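Local structure of polyketide synthase associated protein 5 (Mycobacterium tuberculosis, 1Q9J) at residues His12-Phe17 against Pro161-Ala166; Val22-Thr27 against Leu122-Ala127; Pro51-His56 against Ser103-Gln108; Gly129-Val134 against Ala277-Thr282; Pro208-Val213 against Lys365-Cys370. The protein probably catalyses the final step of dimycocerosate ester synthesis, transferring mycocerosic acids from mycocerosic acid synthase onto phthiocerol, phthiodiolone and phenolphthiocerol. All coordinates share one frame; numbering follows the deposited sequence.

Contacts 1, 2 and 3 are buried, contact 4 is partly so, and contact 5 lies at the surface. Contacts 2, 3 and 5 reach the same five-stranded sheet: strand 105-110 neighbours 117-123, and strand 23-31 lies between 117-123 and 360-368. Contact 2 is true strand pairing and carries the probable catalytic histidine; contact 5 has two backbone bonds between a loop and a strand end, while contact 3 is mainly leucine packing. Contacts 1 and 4 are joined through backbone pairing of L162 with E280 and T282. Their chemistry differs: contact 1 sets carboxylates against serines, whereas contact 4 places aliphatic carbons over histidine rings.

Contact 1 of 5, residues His12-Phe17 against Pro161-Ala166; sequences HSEEVF and PLSMEA
E14 lays its carboxylate against the methylene of S163, E14 CD standing 3.5 Å from S163 CB; these two, with S13 and M164, make up the buried part of the contact. The chain of E14 leaves the helix with CG beside its own backbone N (chi1 -48°) and then runs extended, which carries the acid group across to the residue in the N-cap position of helix 164-170. Both its oxygens have polar partners outside the two segments, OE2 in a salt bridge with R8 and OE1 on the backbone N of S11. Next to it S13 brings its OG to 4.2 Å from M164 CB. The solvent side is looser. There the partly exposed E165 bends at chi2 (-77°) to set its carboxylate alongside S13, with E165 CD 3.6 Å from S13 CB; OE1 is bonded to S11 OG. The ring of H12 leads away from the other segment, and its ND1 remains 5.3 Å from E165 OE2. The first turn of helix 12-19 thus meets the N-terminal end of helix 164-170. Further along helix 12-19, F17 stacks on H124, just past strand 117-123, and L162, just before the N-cap residue, pairs its backbone with E280 and T282.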
# COMPACT_ATOMS: atom_id res chain seq x y z
N HIS A 12 -15.66 8.84 -6.02
CA HIS A 12 -15.63 9.14 -4.58
C HIS A 12 -14.58 8.36 -3.80
O HIS A 12 -14.01 8.85 -2.82
CB HIS A 12 -17.03 8.94 -3.98
CG HIS A 12 -18.04 9.94 -4.47
ND1 HIS A 12 -18.57 9.90 -5.74
CD2 HIS A 12 -18.56 11.05 -3.89
CE1 HIS A 12 -19.38 10.93 -5.92
NE2 HIS A 12 -19.39 11.64 -4.81
N SER A 13 -14.31 7.14 -4.25
CA SER A 13 -13.32 6.29 -3.61
C SER A 13 -11.89 6.83 -3.80
O SER A 13 -11.03 6.69 -2.93
CB SER A 13 -13.47 4.88 -4.18
OG SER A 13 -12.33 4.09 -3.98
N GLU A 14 -11.65 7.48 -4.94
CA GLU A 14 -10.32 8.01 -5.26
C GLU A 14 -10.05 9.38 -4.63
O GLU A 14 -8.91 9.72 -4.32
CB GLU A 14 -10.19 8.07 -6.78
CG GLU A 14 -10.62 6.76 -7.40
CD GLU A 14 -10.55 6.71 -8.90
OE1 GLU A 14 -11.24 7.53 -9.57
OE2 GLU A 14 -9.78 5.85 -9.41
N GLU A 15 -11.11 10.16 -4.43
CA GLU A 15 -10.99 11.49 -3.85
C GLU A 15 -10.27 11.54 -2.53
O GLU A 15 -9.68 12.55 -2.19
CB GLU A 15 -12.37 12.13 -3.70
CG GLU A 15 -13.05 12.30 -5.04
CD GLU A 15 -14.22 13.24 -5.01
OE1 GLU A 15 -15.18 13.00 -4.23
OE2 GLU A 15 -14.19 14.24 -5.79
N VAL A 16 -10.30 10.46 -1.76
CA VAL A 16 -9.59 10.50 -0.50
C VAL A 16 -8.14 10.91 -0.79
O VAL A 16 -7.62 11.82 -0.16
CB VAL A 16 -9.57 9.12 0.20
CG1 VAL A 16 -8.86 9.23 1.55
CG2 VAL A 16 -11.00 8.64 0.41
N PHE A 17 -7.51 10.25 -1.77
CA PHE A 17 -6.12 10.54 -2.10
C PHE A 17 -5.88 11.95 -2.65
O PHE A 17 -4.77 12.47 -2.57
CB PHE A 17 -5.60 9.48 -3.07
CG PHE A 17 -6.02 8.08 -2.71
CD1 PHE A 17 -7.01 7.43 -3.44
CD2 PHE A 17 -5.46 7.43 -1.61
CE1 PHE A 17 -7.43 6.15 -3.08
CE2 PHE A 17 -5.88 6.15 -1.24
CZ PHE A 17 -6.86 5.51 -1.98
N PRO A 161 -7.46 3.27 -16.49
CA PRO A 161 -7.91 2.22 -15.56
C PRO A 161 -9.18 2.62 -14.82
O PRO A 161 -9.39 3.79 -14.56
CB PRO A 161 -6.70 2.00 -14.64
CG PRO A 161 -5.75 3.11 -14.95
CD PRO A 161 -6.04 3.57 -16.34
N LEU A 162 -10.03 1.65 -14.50
CA LEU A 162 -11.30 1.94 -13.84
C LEU A 162 -11.20 2.25 -12.35
O LEU A 162 -10.27 1.84 -11.66
CB LEU A 162 -12.24 0.75 -14.01
CG LEU A 162 -12.51 0.27 -15.43
CD1 LEU A 162 -13.04 -1.14 -15.40
CD2 LEU A 162 -13.45 1.21 -16.09
N SER A 163 -12.18 3.00 -11.88
CA SER A 163 -12.29 3.33 -10.46
C SER A 163 -13.10 2.16 -9.88
O SER A 163 -13.80 1.43 -10.60
CB SER A 163 -13.06 4.63 -10.25
OG SER A 163 -14.37 4.54 -10.79
N MET A 164 -13.01 1.97 -8.56
CA MET A 164 -13.73 0.88 -7.91
C MET A 164 -15.23 0.94 -8.22
O MET A 164 -15.81 -0.08 -8.61
CB MET A 164 -13.52 0.92 -6.40
CG MET A 164 -14.16 -0.25 -5.66
SD MET A 164 -13.88 -0.14 -3.89
CE MET A 164 -12.60 -1.35 -3.70
N GLU A 165 -15.86 2.09 -8.06
CA GLU A 165 -17.28 2.15 -8.36
C GLU A 165 -17.56 1.86 -9.83
O GLU A 165 -18.69 1.59 -10.21
CB GLU A 165 -17.92 3.48 -7.97
CG GLU A 165 -16.98 4.63 -7.81
CD GLU A 165 -16.20 4.57 -6.52
OE1 GLU A 165 -15.02 4.16 -6.56
OE2 GLU A 165 -16.77 4.95 -5.46
N ALA A 166 -16.53 1.93 -10.67
CA ALA A 166 -16.75 1.64 -12.08
C ALA A 166 -16.77 0.11 -12.20
O ALA A 166 -17.66 -0.47 -12.83
CB ALA A 166 -15.63 2.20 -12.91

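Contact 2 of 5, residues Val22-Thr27 against Leu122-Ala127; sequences VFTSMT and LHHCMA
F23 and H123, a non-hydrogen-bonded antiparallel pair, cross their side chains at nearly a right angle in an edge-to-face contact, with ring planes at 72° and centroids 4.8 Å apart. H123 supplies the edge: its ND1 lies over one face of the phenyl ring, displaced toward the rim, 3.3 Å from F23 CE1. The imidazole has a second neighbour over one of its own faces, where the carbonyl O of V22 sits above the ring centre, 3.3 Å from H123 ND1, without a hydrogen bond to it; NE2 makes a weak hydrogen bond to F17 O. The V22 oxygen accepts the backbone N of H124 at 3.1 Å. T24 and L122 form an antiparallel hydrogen-bonded pair, T24 N to L122 O and L122 N to T24 O, and their side chains point to the face opposite F23 and H123. H124 carries its CG roughly opposite the backbone N (chi1 -151°), which brings the ring toward V22 and T24. Its CB lies side by side with V22, 3.7 Å from V22 CG1, and its CD2 comes obliquely to within 3.4 Å of T24 OG1. H123 and H124 open the HHxxxDG motif of this acyltransferase superfamily; H124 is probably the proton acceptor. N283 binds the H124 carbonyl, helix 12-19 touches V22, and strands 105-110 and 360-368 flank the pair within the sheet.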
# COMPACT_ATOMS: atom_id res chain seq x y z
N VAL A 22 -2.41 12.48 -1.36
CA VAL A 22 -1.65 11.26 -1.08
C VAL A 22 -0.78 10.75 -2.25
O VAL A 22 -1.27 10.55 -3.36
CB VAL A 22 -2.59 10.10 -0.60
CG1 VAL A 22 -1.77 8.86 -0.28
CG2 VAL A 22 -3.39 10.53 0.61
N PHE A 23 0.50 10.56 -1.98
CA PHE A 23 1.45 10.04 -2.94
C PHE A 23 2.11 8.85 -2.26
O PHE A 23 2.31 8.84 -1.03
CB PHE A 23 2.57 11.03 -3.26
CG PHE A 23 2.23 12.06 -4.31
CD1 PHE A 23 1.37 13.12 -4.01
CD2 PHE A 23 2.85 12.03 -5.55
CE1 PHE A 23 1.14 14.13 -4.94
CE2 PHE A 23 2.62 13.04 -6.48
CZ PHE A 23 1.77 14.10 -6.18
N THR A 24 2.49 7.86 -3.05
CA THR A 24 3.14 6.67 -2.53
C THR A 24 4.50 6.62 -3.17
O THR A 24 4.66 6.92 -4.35
CB THR A 24 2.34 5.41 -2.93
OG1 THR A 24 0.98 5.55 -2.50
CG2 THR A 24 2.96 4.17 -2.28
N SER A 25 5.51 6.25 -2.39
CA SER A 25 6.85 6.14 -2.93
C SER A 25 7.36 4.72 -2.70
O SER A 25 6.94 4.02 -1.76
CB SER A 25 7.80 7.15 -2.26
OG SER A 25 7.93 6.92 -0.86
N MET A 26 8.26 4.32 -3.57
CA MET A 26 8.86 3.01 -3.52
C MET A 26 10.32 3.21 -3.86
O MET A 26 10.68 3.62 -4.97
CB MET A 26 8.20 2.09 -4.54
CG MET A 26 8.44 0.62 -4.28
SD MET A 26 7.71 0.18 -2.67
CE MET A 26 9.15 -0.04 -1.73
N THR A 27 11.18 2.91 -2.89
CA THR A 27 12.60 3.08 -3.05
C THR A 27 13.38 1.78 -3.02
O THR A 27 13.27 0.99 -2.08
CB THR A 27 13.13 4.03 -1.97
OG1 THR A 27 12.31 5.20 -1.95
CG2 THR A 27 14.58 4.42 -2.27
N LEU A 122 4.19 7.94 -6.89
CA LEU A 122 2.95 7.72 -7.59
C LEU A 122 1.77 8.20 -6.78
O LEU A 122 1.60 7.82 -5.63
CB LEU A 122 2.82 6.23 -7.84
CG LEU A 122 1.74 5.75 -8.79
CD1 LEU A 122 1.91 6.39 -10.17
CD2 LEU A 122 1.86 4.24 -8.87
N HIS A 123 0.95 9.05 -7.37
CA HIS A 123 -0.21 9.51 -6.65
C HIS A 123 -1.14 8.31 -6.44
O HIS A 123 -1.45 7.57 -7.38
CB HIS A 123 -0.91 10.61 -7.43
CG HIS A 123 -1.91 11.36 -6.61
ND1 HIS A 123 -1.60 12.54 -5.97
CD2 HIS A 123 -3.16 11.03 -6.23
CE1 HIS A 123 -2.63 12.91 -5.22
NE2 HIS A 123 -3.58 12.00 -5.36
N HIS A 124 -1.60 8.14 -5.20
CA HIS A 124 -2.45 7.00 -4.85
C HIS A 124 -3.81 6.91 -5.56
O HIS A 124 -4.46 5.86 -5.55
CB HIS A 124 -2.67 6.99 -3.33
CG HIS A 124 -2.90 5.62 -2.75
ND1 HIS A 124 -3.91 4.79 -3.17
CD2 HIS A 124 -2.28 4.97 -1.73
CE1 HIS A 124 -3.92 3.69 -2.43
NE2 HIS A 124 -2.94 3.78 -1.55
N CYS A 125 -4.23 7.98 -6.21
CA CYS A 125 -5.49 7.96 -6.90
C CYS A 125 -5.30 7.18 -8.22
O CYS A 125 -6.25 6.90 -8.94
CB CYS A 125 -5.97 9.39 -7.18
SG CYS A 125 -5.33 10.14 -8.76
N MET A 126 -4.07 6.81 -8.51
CA MET A 126 -3.83 6.08 -9.73
C MET A 126 -3.48 4.63 -9.51
O MET A 126 -3.35 3.86 -10.46
CB MET A 126 -2.71 6.75 -10.49
CG MET A 126 -3.08 8.17 -10.85
SD MET A 126 -4.20 8.22 -12.27
CE MET A 126 -3.04 7.58 -13.45
N ALA A 127 -3.32 4.23 -8.25
CA ALA A 127 -2.95 2.86 -8.00
C ALA A 127 -2.88 2.55 -6.53
O ALA A 127 -2.47 3.38 -5.72
CB ALA A 127 -1.61 2.57 -8.64

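Contact 3 of 5, residues Pro51-His56 against Ser103-Gln108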
# COMPACT_ATOMS: atom_id res chain seq x y z
N PRO A 51 -0.50 5.83 -20.30
CA PRO A 51 -0.60 7.28 -20.50
C PRO A 51 -1.42 8.09 -19.51
O PRO A 51 -1.42 9.32 -19.57
CB PRO A 51 -1.12 7.39 -21.94
CG PRO A 51 -1.89 6.13 -22.13
CD PRO A 51 -0.99 5.11 -21.48
N VAL A 52 -2.10 7.43 -18.58
CA VAL A 52 -2.90 8.18 -17.60
C VAL A 52 -1.95 8.87 -16.61
O VAL A 52 -2.20 9.99 -16.16
CB VAL A 52 -3.84 7.26 -16.81
CG1 VAL A 52 -4.95 8.08 -16.18
CG2 VAL A 52 -4.43 6.24 -17.72
N LEU A 53 -0.88 8.16 -16.26
CA LEU A 53 0.12 8.66 -15.34
C LEU A 53 0.64 10.03 -15.77
O LEU A 53 1.22 10.79 -14.97
CB LEU A 53 1.28 7.68 -15.23
CG LEU A 53 0.84 6.28 -14.85
CD1 LEU A 53 2.01 5.32 -14.87
CD2 LEU A 53 0.21 6.34 -13.48
N ALA A 54 0.44 10.35 -17.04
CA ALA A 54 0.90 11.62 -17.55
C ALA A 54 -0.16 12.67 -17.38
O ALA A 54 -0.56 13.32 -18.33
CB ALA A 54 1.24 11.49 -19.01
N SER A 55 -0.63 12.85 -16.16
CA SER A 55 -1.66 13.85 -15.95
C SER A 55 -1.53 14.49 -14.59
O SER A 55 -0.53 14.32 -13.90
CB SER A 55 -3.02 13.20 -16.05
OG SER A 55 -3.28 12.45 -14.87
N HIS A 56 -2.57 15.23 -14.21
CA HIS A 56 -2.61 15.91 -12.94
C HIS A 56 -4.06 16.12 -12.55
O HIS A 56 -4.96 15.83 -13.34
CB HIS A 56 -1.92 17.27 -13.03
CG HIS A 56 -2.54 18.21 -14.00
ND1 HIS A 56 -2.17 18.26 -15.33
CD2 HIS A 56 -3.55 19.10 -13.86
CE1 HIS A 56 -2.92 19.15 -15.96
NE2 HIS A 56 -3.77 19.67 -15.09
N SER A 103 1.99 17.12 -11.44
CA SER A 103 2.34 15.79 -11.93
C SER A 103 1.88 14.71 -10.94
O SER A 103 1.64 15.01 -9.77
CB SER A 103 3.87 15.73 -12.12
OG SER A 103 4.32 14.47 -12.55
N LEU A 104 1.74 13.47 -11.38
CA LEU A 104 1.31 12.41 -10.46
C LEU A 104 2.32 11.28 -10.43
O LEU A 104 2.12 10.28 -9.75
CB LEU A 104 -0.04 11.85 -10.88
CG LEU A 104 -1.19 12.85 -10.94
CD1 LEU A 104 -2.46 12.14 -11.38
CD2 LEU A 104 -1.38 13.49 -9.58
N LEU A 105 3.41 11.45 -11.16
CA LEU A 105 4.44 10.44 -11.24
C LEU A 105 5.82 11.10 -11.34
O LEU A 105 6.01 12.08 -12.08
CB LEU A 105 4.17 9.55 -12.46
CG LEU A 105 5.14 8.40 -12.73
CD1 LEU A 105 5.11 7.39 -11.59
CD2 LEU A 105 4.77 7.74 -14.03
N HIS A 106 6.77 10.54 -10.60
CA HIS A 106 8.15 11.04 -10.56
C HIS A 106 9.11 9.88 -10.36
O HIS A 106 8.96 9.08 -9.42
CB HIS A 106 8.32 12.04 -9.40
CG HIS A 106 7.68 13.38 -9.64
ND1 HIS A 106 8.14 14.26 -10.60
CD2 HIS A 106 6.63 13.99 -9.05
CE1 HIS A 106 7.40 15.35 -10.59
NE2 HIS A 106 6.48 15.22 -9.65
N LEU A 107 10.10 9.75 -11.25
CA LEU A 107 11.10 8.70 -11.12
C LEU A 107 12.42 9.36 -10.73
O LEU A 107 13.07 9.99 -11.56
CB LEU A 107 11.27 7.91 -12.42
CG LEU A 107 12.32 6.79 -12.30
CD1 LEU A 107 12.02 5.95 -11.07
CD2 LEU A 107 12.33 5.92 -13.55
N GLN A 108 12.81 9.21 -9.47
CA GLN A 108 14.03 9.83 -8.97
C GLN A 108 15.20 8.87 -8.73
O GLN A 108 15.14 8.02 -7.84
CB GLN A 108 13.72 10.58 -7.68
CG GLN A 108 14.88 11.36 -7.12
CD GLN A 108 14.62 11.80 -5.70
OE1 GLN A 108 14.41 10.97 -4.81
NE2 GLN A 108 14.64 13.11 -5.47
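Apolar packing comes first: L53 and L105 cross at a slant, L105 CD2 lying 3.7 Å from L53 CB and 3.8 Å from L53 CD1. With CG opposite its backbone N (chi1 -180°), L105 points its fork at L53, and CD2 makes the contact. L104 brings the other leucine surface. Its CG is 3.4 Å from S55 O and 3.9 Å from H56 CA, which sets the side chain along the backbone of residues 55-56, and its CD1 is 3.6 Å from S55 OG. Around these groups L47 and F43 of helix 36-49, L67 of strand 65-69 and M126 continue the packing. In the fold, the chain leaves helix 36-49, makes an inverse gamma turn centred on A54 and enters strand 55-59, an outer strand of the small three-stranded antiparallel sheet; strand 105-110 belongs to the separate five-stranded sheet, and the leucines fill the junction between them. Polar interactions are largely local to each segment. S55 OG donates to V52 O over 3.0 Å, arriving almost straight onto the carbonyl (C=O...donor angle 169°), which ties the turn back on itself beside L104. S103 OG makes a weak bond to L105 O. The imidazole of H56 leads away from residues 103-108 and is held at both nitrogens, ND1 by D70 and NE2 by E58.

Contact 4 of 5, residues Gly129-Val134 against Ala277-Thr282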
# COMPACT_ATOMS: atom_id res chain seq x y z
N GLY A 129 -1.63 -0.47 -3.63
CA GLY A 129 -0.38 -1.20 -3.50
C GLY A 129 -0.10 -2.19 -4.60
O GLY A 129 1.01 -2.25 -5.11
N HIS A 130 -1.11 -2.97 -4.96
CA HIS A 130 -0.96 -4.00 -6.00
C HIS A 130 -0.69 -3.38 -7.39
O HIS A 130 0.28 -3.74 -8.06
CB HIS A 130 -2.22 -4.89 -6.01
CG HIS A 130 -2.14 -6.06 -6.93
ND1 HIS A 130 -0.97 -6.77 -7.14
CD2 HIS A 130 -3.08 -6.67 -7.70
CE1 HIS A 130 -1.19 -7.75 -8.00
NE2 HIS A 130 -2.46 -7.71 -8.35
N HIS A 131 -1.54 -2.44 -7.80
CA HIS A 131 -1.40 -1.76 -9.08
C HIS A 131 -0.00 -1.13 -9.18
O HIS A 131 0.71 -1.31 -10.17
CB HIS A 131 -2.49 -0.70 -9.19
CG HIS A 131 -2.56 -0.03 -10.53
ND1 HIS A 131 -1.45 0.18 -11.31
CD2 HIS A 131 -3.60 0.55 -11.18
CE1 HIS A 131 -1.80 0.87 -12.39
NE2 HIS A 131 -3.09 1.11 -12.33
N GLY A 132 0.41 -0.43 -8.12
CA GLY A 132 1.72 0.21 -8.12
C GLY A 132 2.86 -0.77 -8.21
O GLY A 132 3.78 -0.59 -9.00
N ALA A 133 2.82 -1.81 -7.39
CA ALA A 133 3.86 -2.83 -7.40
C ALA A 133 4.03 -3.37 -8.82
O ALA A 133 5.16 -3.58 -9.29
CB ALA A 133 3.47 -3.96 -6.45
N VAL A 134 2.91 -3.59 -9.51
CA VAL A 134 2.96 -4.08 -10.88
C VAL A 134 3.73 -3.12 -11.79
O VAL A 134 4.48 -3.56 -12.65
CB VAL A 134 1.52 -4.31 -11.44
CG1 VAL A 134 1.58 -4.50 -12.95
CG2 VAL A 134 0.88 -5.52 -10.79
N ALA A 277 -7.73 -7.09 -13.59
CA ALA A 277 -6.28 -7.17 -13.55
C ALA A 277 -5.71 -6.01 -12.75
O ALA A 277 -6.33 -4.96 -12.63
CB ALA A 277 -5.73 -7.16 -14.95
N PRO A 278 -4.52 -6.18 -12.19
CA PRO A 278 -3.92 -5.11 -11.40
C PRO A 278 -3.93 -3.68 -11.95
O PRO A 278 -4.21 -2.75 -11.20
CB PRO A 278 -2.51 -5.65 -11.11
CG PRO A 278 -2.28 -6.60 -12.24
CD PRO A 278 -3.58 -7.29 -12.36
N THR A 279 -3.64 -3.48 -13.23
CA THR A 279 -3.65 -2.11 -13.76
C THR A 279 -4.98 -1.80 -14.41
O THR A 279 -5.19 -0.71 -14.94
CB THR A 279 -2.60 -1.88 -14.85
OG1 THR A 279 -3.09 -2.41 -16.08
CG2 THR A 279 -1.30 -2.55 -14.48
N GLU A 280 -5.89 -2.76 -14.37
CA GLU A 280 -7.20 -2.55 -14.96
C GLU A 280 -8.00 -1.55 -14.13
O GLU A 280 -8.80 -0.77 -14.65
CB GLU A 280 -7.92 -3.89 -15.11
CG GLU A 280 -9.38 -3.79 -15.44
CD GLU A 280 -10.05 -5.14 -15.57
OE1 GLU A 280 -9.48 -6.16 -15.10
OE2 GLU A 280 -11.17 -5.19 -16.15
N ALA A 281 -7.77 -1.58 -12.82
CA ALA A 281 -8.43 -0.64 -11.92
C ALA A 281 -7.39 0.20 -11.14
O ALA A 281 -6.24 -0.23 -10.94
CB ALA A 281 -9.33 -1.38 -10.93
N THR A 282 -7.82 1.38 -10.71
CA THR A 282 -6.99 2.30 -9.94
C THR A 282 -6.76 1.73 -8.56
O THR A 282 -5.66 1.33 -8.18
CB THR A 282 -7.71 3.65 -9.75
OG1 THR A 282 -7.68 4.39 -10.98
CG2 THR A 282 -7.03 4.45 -8.69
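Directly after D128 of the HHxxxDG motif, the first turns of helix 129-148 press H130, H131 and V134 onto P278 and T279, in the loop between strands 260-267 and 285-292. The evidence is two CH-pi contacts. P278 CB lies over one face of the H130 ring, displaced toward the rim on the NE2 side, with a distance of 3.4 Å to H130 NE2. T279 CA sits over the centre of the H131 ring, 3.6 Å from H131 NE2 and only 13° off the ring normal. H131 swings its CG opposite the backbone N (chi1 -174°), which extends the imidazole from the helix into the curve of the loop. One helical turn on from H130, V134 straddles the same two loop residues, each of its methyls taking one: CG2 packs on P278 CB at 3.4 Å, and CG1 on T279 CG2 at 3.8 Å. The rotation of T279 suits this, since its methyl faces V134 while OG1 is bonded to Q158. R269 binds the P278 carbonyl, and D128 OD1 accepts from H131 N in the first turn of the helix. The meeting surface is mainly aliphatic carbon on imidazole and valine, with P278 O 3.3 Å from H131 CG. This suggests that packing and CH-pi contacts, rather than polar bonds between the two segments, hold them together, beside a residue that probably organises the active site.

Contact 5 of 5, residues Pro208-Val213 against Lys365-Cys370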
# COMPACT_ATOMS: atom_id res chain seq x y z
N PRO A 208 2.61 18.43 0.20
CA PRO A 208 2.72 17.13 0.87
C PRO A 208 4.06 16.95 1.56
O PRO A 208 5.09 17.33 1.00
CB PRO A 208 2.55 16.13 -0.27
CG PRO A 208 1.94 16.92 -1.40
CD PRO A 208 2.64 18.24 -1.26
N GLN A 209 4.04 16.37 2.75
CA GLN A 209 5.28 16.12 3.50
C GLN A 209 5.36 14.62 3.85
O GLN A 209 4.36 14.01 4.21
CB GLN A 209 5.34 16.97 4.78
CG GLN A 209 5.14 18.52 4.63
CD GLN A 209 6.36 19.27 4.07
OE1 GLN A 209 7.47 19.16 4.59
NE2 GLN A 209 6.13 20.04 3.01
N ALA A 210 6.56 14.05 3.73
CA ALA A 210 6.81 12.64 4.03
C ALA A 210 6.15 12.22 5.33
O ALA A 210 6.02 13.02 6.25
CB ALA A 210 8.31 12.38 4.11
N VAL A 211 5.72 10.97 5.42
CA VAL A 211 5.09 10.48 6.64
C VAL A 211 6.14 9.69 7.43
O VAL A 211 6.86 8.85 6.88
CB VAL A 211 3.87 9.58 6.33
CG1 VAL A 211 3.13 9.21 7.60
CG2 VAL A 211 2.94 10.29 5.37
N PRO A 212 6.27 9.97 8.74
CA PRO A 212 7.27 9.22 9.50
C PRO A 212 6.99 7.72 9.40
O PRO A 212 5.84 7.29 9.48
CB PRO A 212 7.12 9.77 10.92
CG PRO A 212 5.71 10.31 10.95
CD PRO A 212 5.57 10.94 9.59
N VAL A 213 8.05 6.94 9.18
CA VAL A 213 7.95 5.49 9.06
C VAL A 213 9.01 4.76 9.87
O VAL A 213 10.21 4.86 9.57
CB VAL A 213 8.14 4.99 7.61
CG1 VAL A 213 8.01 3.46 7.58
CG2 VAL A 213 7.13 5.64 6.68
N LYS A 365 12.22 -0.00 0.49
CA LYS A 365 11.42 0.67 1.51
C LYS A 365 10.25 1.42 0.88
O LYS A 365 10.38 2.03 -0.18
CB LYS A 365 12.28 1.68 2.30
CG LYS A 365 13.56 1.12 2.89
CD LYS A 365 14.32 2.19 3.68
CE LYS A 365 15.74 1.74 4.01
NZ LYS A 365 16.54 1.47 2.78
N GLY A 366 9.10 1.37 1.54
CA GLY A 366 7.94 2.06 1.03
C GLY A 366 7.54 3.14 2.00
O GLY A 366 7.67 2.99 3.22
N GLN A 367 7.08 4.26 1.47
CA GLN A 367 6.68 5.35 2.33
C GLN A 367 5.63 6.20 1.65
O GLN A 367 5.55 6.23 0.42
CB GLN A 367 7.90 6.21 2.68
CG GLN A 367 7.60 7.39 3.59
CD GLN A 367 8.86 8.15 3.98
OE1 GLN A 367 8.82 9.00 4.87
NE2 GLN A 367 9.97 7.86 3.31
N PHE A 368 4.84 6.89 2.45
CA PHE A 368 3.80 7.76 1.92
C PHE A 368 4.23 9.21 2.03
O PHE A 368 5.17 9.54 2.77
CB PHE A 368 2.50 7.56 2.71
CG PHE A 368 1.96 6.16 2.65
CD1 PHE A 368 1.66 5.48 3.83
CD2 PHE A 368 1.73 5.53 1.43
CE1 PHE A 368 1.15 4.19 3.78
CE2 PHE A 368 1.22 4.24 1.38
CZ PHE A 368 0.93 3.57 2.56
N TYR A 369 3.56 10.08 1.29
CA TYR A 369 3.84 11.51 1.33
C TYR A 369 2.56 12.31 1.32
O TYR A 369 2.47 13.29 0.60
CB TYR A 369 4.69 11.95 0.14
CG TYR A 369 6.15 11.62 0.28
CD1 TYR A 369 6.61 10.31 0.15
CD2 TYR A 369 7.09 12.63 0.52
CE1 TYR A 369 7.97 10.01 0.26
CE2 TYR A 369 8.45 12.34 0.62
CZ TYR A 369 8.88 11.03 0.49
OH TYR A 369 10.21 10.72 0.57
N CYS A 370 1.56 11.90 2.09
CA CYS A 370 0.33 12.67 2.12
C CYS A 370 0.62 14.06 2.71
O CYS A 370 1.68 14.29 3.30
CB CYS A 370 -0.73 11.94 2.93
SG CYS A 370 -0.14 11.27 4.48
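V211 turns CG1 opposite its backbone N (chi1 -173°), which leaves CG2 beside that nitrogen and aimed into the bend of residues 368-370. There CG2 meets C370 SG at 3.4 Å and F368 CB at 3.8 Å. Y369 has its CG beside its own backbone N, which places the ring so that A210 lies over one face: A210 CA is 3.9 Å from the ring centroid and 28° off the normal, a CH-pi contact, while A210 CB touches Y369 CE2 at 3.5 Å. Two backbone bonds fasten the same stretch, Q209 N to C370 O and the shorter V211 N to F368 O at 3.1 Å. The touching parts run 141° apart, end to end, so residues 208-213 lie at a slant to the strand end. Strand 360-368 is the outermost strand of the five-stranded sheet, beside 23-31, whereas residues 208-213 lead into strand 213-216 at one border of the six-stranded sheet, so the contact spans the seam between the two. Toward that second strand, V213 CG2 packs obliquely on Q367 CG at 3.6 Å. The ring of F368 leads away from residues 208-213, toward F331 and H393, and comes to about 5 Å from the side chain of H124, the probable proton acceptor.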